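Local coordinates for probable intron-encoded endonuclease 1 (Wickerhamomyces canadensis, PDB 6X1J), which cuts DNA as a LAGLIDADG homing endonuclease that takes part in the homing of an intron in the mitochondrial 21S rRNA gene, at residues K68-H73 / P221-K226; Y143-D148 / E209-L214. All blocks are in the same frame, centred on the assembly; numbering follows the deposited sequence.

In the fold
Helix 138-148, one of the two LAGLIDADG helices of this single-chain homing endonuclease, supplies one side of contact 2 and is touched by side chains of contact 1. Contact 1 brings helix 68-77 against the loop after helix 208-215, joining the two halves of the chain. Contact 2, whose segments both fall between those of contact 1 in the sequence, packs helix 138-148 against helix 208-215 within the second half. Their centres are about 13 Å apart, and they meet: Tyr-70 OH lies 2.7 Å from Asp-147 OD1 and His-73 NE2 2.8 Å from Tyr-143 OH, both probable hydrogen bonds. Packing from both halves thus reaches the helix carrying metal-binding Asp-147 and Asp-148.

Contact 1 of 2, residues K68-H73 / P221-K226; sequences KAYIEH and PEMKYK. With nucleotides of chain C.
Ala-69 and Tyr-70, near the start of helix 68-77, receive Glu-222 and Met-223 from the C-terminal loop, a contact that ties the first half of the LAGLIDADG fold to the loop after helix 208-215 in the second half. Lys-68 comes first and reaches one turn ahead along its own helix, where NZ forms a 2.9 Å salt bridge to Glu-72 OE2, meeting the syn lone pair of that oxygen. One residue on, the methyl of Ala-69 points at the loop and lies against the aliphatic part of Glu-222, CB to CG 3.6 Å; the glutamate chain bends at chi2 (74°), bringing its carboxylate carbon back beside the same methyl. Tyr-70 makes the aromatic part of the contact. With CG anti to the backbone N (chi1 -173°), its ring extends from the helix, and Met-223 crosses it at about a right angle. Met-223 CE presses obliquely on the root of the ring, 3.5 Å from Tyr-70 CB, while SD sits 5.2 Å from the ring centroid in a Met-aromatic contact. The far end of this tyrosine is polar, its OH hydrogen-bonded to Asp-147 on helix 138-148. An alanine in place of Tyr-70 would probably open a gap beside the Met-223 methyl and deprive Asp-147 OD1 of its hydroxyl partner. At the other end of the loop segment, Lys-226 NZ bonds to the backbone O of Met-146, and its CE passes 3.8 Å from OP1 of nucleotide DC18 of chain C.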
# COMPACT_ATOMS: atom_id res chain seq x y z
N LYS A 68 -4.49 -12.25 -6.79
CA LYS A 68 -5.79 -12.55 -6.14
C LYS A 68 -5.55 -12.81 -4.66
O LYS A 68 -6.32 -12.31 -3.81
CB LYS A 68 -6.41 -13.79 -6.79
CG LYS A 68 -7.80 -14.18 -6.30
CD LYS A 68 -8.38 -15.38 -7.06
CE LYS A 68 -9.84 -15.65 -6.77
NZ LYS A 68 -9.95 -16.52 -5.59
N ALA A 69 -4.57 -13.62 -4.34
CA ALA A 69 -4.30 -13.94 -2.92
C ALA A 69 -4.00 -12.63 -2.19
O ALA A 69 -4.47 -12.49 -1.08
CB ALA A 69 -3.22 -14.96 -2.81
N TYR A 70 -3.31 -11.67 -2.84
CA TYR A 70 -2.87 -10.42 -2.15
C TYR A 70 -4.06 -9.52 -1.81
O TYR A 70 -4.19 -9.11 -0.64
CB TYR A 70 -1.81 -9.64 -2.96
CG TYR A 70 -1.24 -8.46 -2.21
CD1 TYR A 70 -0.69 -8.63 -0.94
CD2 TYR A 70 -1.23 -7.18 -2.74
CE1 TYR A 70 -0.15 -7.56 -0.23
CE2 TYR A 70 -0.70 -6.11 -2.04
CZ TYR A 70 -0.16 -6.29 -0.78
OH TYR A 70 0.36 -5.24 -0.08
N ILE A 71 -4.91 -9.18 -2.81
CA ILE A 71 -6.12 -8.37 -2.56
C ILE A 71 -7.01 -9.05 -1.51
O ILE A 71 -7.60 -8.31 -0.67
CB ILE A 71 -6.89 -8.03 -3.84
CG1 ILE A 71 -7.93 -6.94 -3.58
CG2 ILE A 71 -7.54 -9.27 -4.42
CD1 ILE A 71 -8.45 -6.24 -4.85
N GLU A 72 -7.13 -10.36 -1.51
CA GLU A 72 -8.00 -11.04 -0.51
C GLU A 72 -7.40 -10.90 0.90
O GLU A 72 -8.17 -10.66 1.89
CB GLU A 72 -8.18 -12.52 -0.85
CG GLU A 72 -9.14 -12.78 -1.99
CD GLU A 72 -9.19 -14.24 -2.44
OE1 GLU A 72 -8.57 -15.11 -1.76
OE2 GLU A 72 -9.81 -14.49 -3.47
N HIS A 73 -6.07 -10.90 1.00
CA HIS A 73 -5.35 -10.59 2.26
C HIS A 73 -5.62 -9.15 2.75
O HIS A 73 -5.82 -8.97 3.97
CB HIS A 73 -3.85 -10.83 2.05
CG HIS A 73 -3.05 -10.41 3.23
ND1 HIS A 73 -2.99 -11.16 4.39
CD2 HIS A 73 -2.29 -9.31 3.42
CE1 HIS A 73 -2.20 -10.57 5.25
NE2 HIS A 73 -1.76 -9.42 4.69
N PRO A 221 2.87 -15.58 1.79
CA PRO A 221 3.58 -16.59 0.99
C PRO A 221 3.57 -16.29 -0.51
O PRO A 221 4.55 -16.57 -1.14
CB PRO A 221 2.81 -17.88 1.32
CG PRO A 221 2.22 -17.63 2.70
CD PRO A 221 1.82 -16.17 2.65
N GLU A 222 2.53 -15.68 -1.03
CA GLU A 222 2.39 -15.41 -2.49
C GLU A 222 3.19 -14.16 -2.87
O GLU A 222 3.23 -13.81 -4.10
CB GLU A 222 0.92 -15.23 -2.89
CG GLU A 222 0.03 -16.45 -2.61
CD GLU A 222 -0.35 -16.74 -1.15
OE1 GLU A 222 -0.27 -15.80 -0.28
OE2 GLU A 222 -0.72 -17.91 -0.86
N MET A 223 3.79 -13.46 -1.90
CA MET A 223 4.62 -12.26 -2.23
C MET A 223 6.11 -12.46 -1.88
O MET A 223 6.95 -11.52 -2.14
CB MET A 223 4.02 -11.02 -1.55
CG MET A 223 2.68 -10.59 -2.17
SD MET A 223 2.80 -10.30 -3.93
CE MET A 223 1.34 -9.35 -4.36
N LYS A 224 6.51 -13.61 -1.38
CA LYS A 224 7.93 -13.80 -0.98
C LYS A 224 8.84 -13.68 -2.21
O LYS A 224 10.00 -13.31 -2.02
CB LYS A 224 8.18 -15.17 -0.37
CG LYS A 224 7.43 -15.42 0.92
CD LYS A 224 8.14 -14.87 2.12
CE LYS A 224 7.66 -15.51 3.41
NZ LYS A 224 7.50 -14.49 4.47
N TYR A 225 8.31 -13.92 -3.41
CA TYR A 225 9.12 -13.97 -4.65
C TYR A 225 9.79 -12.62 -4.92
O TYR A 225 10.83 -12.60 -5.63
CB TYR A 225 8.28 -14.40 -5.85
CG TYR A 225 7.38 -13.34 -6.40
CD1 TYR A 225 6.10 -13.18 -5.89
CD2 TYR A 225 7.81 -12.50 -7.41
CE1 TYR A 225 5.26 -12.21 -6.41
CE2 TYR A 225 6.98 -11.51 -7.93
CZ TYR A 225 5.70 -11.37 -7.41
OH TYR A 225 4.85 -10.40 -7.89
N LYS A 226 9.24 -11.51 -4.40
CA LYS A 226 9.77 -10.15 -4.70
C LYS A 226 11.10 -9.99 -3.98
O LYS A 226 11.87 -9.14 -4.40
CB LYS A 226 8.79 -9.05 -4.28
CG LYS A 226 7.51 -8.96 -5.10
CD LYS A 226 6.75 -7.69 -4.86
CE LYS A 226 7.02 -6.69 -5.96
NZ LYS A 226 6.12 -5.52 -5.88
P DC C 18 8.01 -6.84 -9.93
OP1 DC C 18 7.03 -7.90 -9.53
OP2 DC C 18 9.25 -6.70 -9.13
O5' DC C 18 8.51 -7.09 -11.42
C5' DC C 18 7.58 -7.16 -12.47
C4' DC C 18 8.30 -7.10 -13.79
O4' DC C 18 8.83 -5.78 -14.03
C3' DC C 18 9.46 -8.08 -14.02
O3' DC C 18 9.09 -9.03 -15.00
C2' DC C 18 10.64 -7.17 -14.37
C1' DC C 18 9.98 -5.89 -14.84
N1 DC C 18 10.75 -4.65 -14.68
C2 DC C 18 10.96 -3.83 -15.79
O2 DC C 18 10.49 -4.16 -16.89
N3 DC C 18 11.69 -2.71 -15.65
C4 DC C 18 12.16 -2.36 -14.44
N4 DC C 18 12.85 -1.22 -14.34
C5 DC C 18 11.94 -3.17 -13.29
C6 DC C 18 11.22 -4.28 -13.45

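Contact 2 of 2, residues Y143-D148 / E209-L214; sequences YWFMDD and ELFYNL. With K (potassium ion), chain D; K (potassium ion), chain E; nucleotides of chain C; nucleotides of chain B.
Behind the metal-binding centre that both halves of the chain build, a T-shaped pair joins two helices of the second half: Phe-145 on helix 138-148 and Phe-211 on helix 208-215. The edge of Phe-211 meets one face of Phe-145, with centroids 5.3 Å apart and planes at 71°. CE2 and CZ do the touching, each 3.8 Å from Phe-145 CD1, toward the rim of the receiving ring. Both phenylalanines hold CG anti to the backbone N (chi1 -173° and -170°), which lets the rings bridge the 10.3 Å between Phe-145 CA and Phe-211 CA. Leu-163 of the adjoining sheet touches both rings.

Helix 138-148 is a LAGLIDADG helix, and its C-terminal end brings Asp-147 and Asp-148 to the two potassium ions between protein and DNA. The backbone O of Asp-147 binds one potassium ion at 2.3 Å, together with Asp-47 and with OP1 and O5' of DC17 of chain C. Asp-148 OD2 reaches the second potassium ion at 2.8 Å, alongside OP2 of DC15 of chain B and the backbone oxygens of Leu-45 and Gly-46. A water on this ion donates hydrogen bonds to DC15 OP1 of chain B and DC17 OP2 of chain C.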
# COMPACT_ATOMS: atom_id res chain seq x y z
N TYR A 143 4.46 -3.75 3.53
CA TYR A 143 3.32 -3.45 2.63
C TYR A 143 3.80 -2.56 1.48
O TYR A 143 3.42 -2.81 0.34
CB TYR A 143 2.10 -3.00 3.46
CG TYR A 143 1.43 -4.16 4.16
CD1 TYR A 143 0.53 -4.99 3.48
CD2 TYR A 143 1.77 -4.52 5.45
CE1 TYR A 143 -0.05 -6.11 4.10
CE2 TYR A 143 1.21 -5.64 6.07
CZ TYR A 143 0.31 -6.44 5.39
OH TYR A 143 -0.24 -7.52 6.04
N TRP A 144 4.59 -1.53 1.77
CA TRP A 144 5.17 -0.64 0.74
C TRP A 144 5.94 -1.53 -0.24
O TRP A 144 5.78 -1.39 -1.45
CB TRP A 144 6.11 0.33 1.40
CG TRP A 144 6.66 1.38 0.51
CD1 TRP A 144 6.25 1.75 -0.74
CD2 TRP A 144 7.65 2.33 0.92
NE1 TRP A 144 6.97 2.84 -1.15
CE2 TRP A 144 7.84 3.20 -0.16
CE3 TRP A 144 8.41 2.48 2.09
CZ2 TRP A 144 8.76 4.26 -0.09
CZ3 TRP A 144 9.35 3.49 2.14
CH2 TRP A 144 9.50 4.37 1.07
N PHE A 145 6.72 -2.45 0.29
CA PHE A 145 7.55 -3.35 -0.55
C PHE A 145 6.68 -4.33 -1.37
O PHE A 145 6.93 -4.53 -2.57
CB PHE A 145 8.62 -4.04 0.30
CG PHE A 145 9.59 -4.82 -0.56
CD1 PHE A 145 10.60 -4.18 -1.26
CD2 PHE A 145 9.42 -6.18 -0.77
CE1 PHE A 145 11.41 -4.87 -2.15
CE2 PHE A 145 10.24 -6.87 -1.64
CZ PHE A 145 11.23 -6.22 -2.33
N MET A 146 5.62 -4.94 -0.81
CA MET A 146 4.80 -5.89 -1.60
C MET A 146 4.11 -5.10 -2.72
O MET A 146 4.00 -5.60 -3.85
CB MET A 146 3.78 -6.63 -0.72
CG MET A 146 4.46 -7.51 0.33
SD MET A 146 3.36 -8.61 1.30
CE MET A 146 2.87 -7.57 2.68
N ASP A 147 3.76 -3.86 -2.45
CA ASP A 147 3.09 -2.98 -3.44
C ASP A 147 4.09 -2.57 -4.52
O ASP A 147 3.94 -3.04 -5.69
CB ASP A 147 2.44 -1.80 -2.72
CG ASP A 147 1.17 -2.15 -1.96
OD1 ASP A 147 0.80 -3.35 -1.93
OD2 ASP A 147 0.52 -1.21 -1.44
N ASP A 148 5.13 -1.82 -4.13
CA ASP A 148 5.99 -1.02 -5.05
C ASP A 148 7.43 -1.55 -5.10
O ASP A 148 8.29 -0.91 -5.74
CB ASP A 148 5.88 0.45 -4.64
CG ASP A 148 4.74 1.13 -5.36
OD1 ASP A 148 3.79 0.42 -5.72
OD2 ASP A 148 4.81 2.35 -5.58
N GLU A 209 20.42 -8.59 4.16
CA GLU A 209 20.12 -9.40 5.37
C GLU A 209 19.29 -8.54 6.34
O GLU A 209 18.27 -9.06 6.82
CB GLU A 209 21.38 -10.00 6.01
CG GLU A 209 21.87 -11.30 5.35
CD GLU A 209 20.84 -12.39 5.03
OE1 GLU A 209 20.20 -12.93 5.97
OE2 GLU A 209 20.70 -12.72 3.83
N LEU A 210 19.61 -7.25 6.48
CA LEU A 210 18.92 -6.32 7.40
C LEU A 210 17.47 -6.16 6.92
O LEU A 210 16.56 -6.38 7.74
CB LEU A 210 19.65 -4.96 7.42
CG LEU A 210 18.91 -3.81 8.13
CD1 LEU A 210 18.59 -4.19 9.57
CD2 LEU A 210 19.75 -2.54 8.12
N PHE A 211 17.29 -5.81 5.65
CA PHE A 211 15.96 -5.50 5.08
C PHE A 211 15.07 -6.73 5.21
O PHE A 211 14.01 -6.69 5.85
CB PHE A 211 16.08 -5.06 3.63
CG PHE A 211 14.81 -4.50 3.06
CD1 PHE A 211 14.43 -3.20 3.33
CD2 PHE A 211 14.00 -5.27 2.26
CE1 PHE A 211 13.28 -2.65 2.77
CE2 PHE A 211 12.83 -4.74 1.72
CZ PHE A 211 12.49 -3.42 1.95
N TYR A 212 15.60 -7.86 4.78
CA TYR A 212 14.89 -9.16 4.89
C TYR A 212 14.40 -9.32 6.33
O TYR A 212 13.24 -9.61 6.50
CB TYR A 212 15.80 -10.31 4.47
CG TYR A 212 15.20 -11.69 4.48
CD1 TYR A 212 14.55 -12.21 3.37
CD2 TYR A 212 15.34 -12.52 5.59
CE1 TYR A 212 14.04 -13.50 3.36
CE2 TYR A 212 14.81 -13.80 5.62
CZ TYR A 212 14.15 -14.29 4.50
OH TYR A 212 13.65 -15.55 4.52
N ASN A 213 15.28 -9.19 7.32
CA ASN A 213 14.97 -9.54 8.73
C ASN A 213 13.95 -8.54 9.30
O ASN A 213 13.30 -8.93 10.31
CB ASN A 213 16.21 -9.63 9.62
CG ASN A 213 16.97 -10.92 9.40
OD1 ASN A 213 16.36 -11.97 9.32
ND2 ASN A 213 18.29 -10.85 9.27
N LEU A 214 13.85 -7.34 8.71
CA LEU A 214 12.83 -6.32 9.10
C LEU A 214 11.48 -6.68 8.49
O LEU A 214 10.48 -6.53 9.21
CB LEU A 214 13.20 -4.92 8.59
CG LEU A 214 14.47 -4.28 9.14
CD1 LEU A 214 14.72 -2.97 8.41
CD2 LEU A 214 14.41 -4.05 10.65
K K D . 2.72 -2.66 -7.64
K K E . 2.71 4.18 -5.78
P DC C 17 4.67 -0.14 -8.83
OP1 DC C 17 3.21 -0.17 -8.62
OP2 DC C 17 5.48 0.83 -8.03
O5' DC C 17 5.20 -1.64 -8.64
C5' DC C 17 6.58 -2.10 -8.76
C4' DC C 17 6.67 -3.12 -9.88
O4' DC C 17 6.77 -2.48 -11.18
C3' DC C 17 7.80 -4.16 -9.82
O3' DC C 17 7.20 -5.46 -10.03
C2' DC C 17 8.73 -3.70 -10.93
C1' DC C 17 7.81 -3.06 -11.94
N1 DC C 17 8.43 -2.00 -12.78
C2 DC C 17 8.17 -1.95 -14.17
O2 DC C 17 7.46 -2.82 -14.69
N3 DC C 17 8.71 -0.95 -14.90
C4 DC C 17 9.44 -0.00 -14.31
N4 DC C 17 9.97 0.95 -15.07
C5 DC C 17 9.70 -0.02 -12.91
C6 DC C 17 9.15 -1.01 -12.19
P DC B 15 0.99 2.29 -8.71
OP1 DC B 15 1.75 2.99 -9.78
OP2 DC B 15 1.60 1.96 -7.36
O5' DC B 15 -0.20 3.29 -8.56
C5' DC B 15 -1.13 3.39 -7.50
C4' DC B 15 -1.90 4.60 -7.98
O4' DC B 15 -2.55 4.30 -9.24
C3' DC B 15 -2.90 5.34 -7.09
O3' DC B 15 -2.22 6.61 -7.05
C2' DC B 15 -4.22 5.09 -7.79
C1' DC B 15 -3.82 4.92 -9.26
N1 DC B 15 -4.72 4.07 -10.07
C2 DC B 15 -5.19 4.55 -11.30
O2 DC B 15 -4.84 5.67 -11.69
N3 DC B 15 -6.04 3.78 -12.03
C4 DC B 15 -6.38 2.57 -11.59
N4 DC B 15 -7.21 1.84 -12.33
C5 DC B 15 -5.88 2.04 -10.35
C6 DC B 15 -5.10 2.83 -9.62
O HOH W 1 3.42 -4.39 -9.47
O HOH W 2 2.85 -1.85 -10.84
O HOH W 3 0.60 6.12 -6.00
O HOH W 4 4.30 3.65 -8.21
O HOH W 5 5.32 5.95 -6.27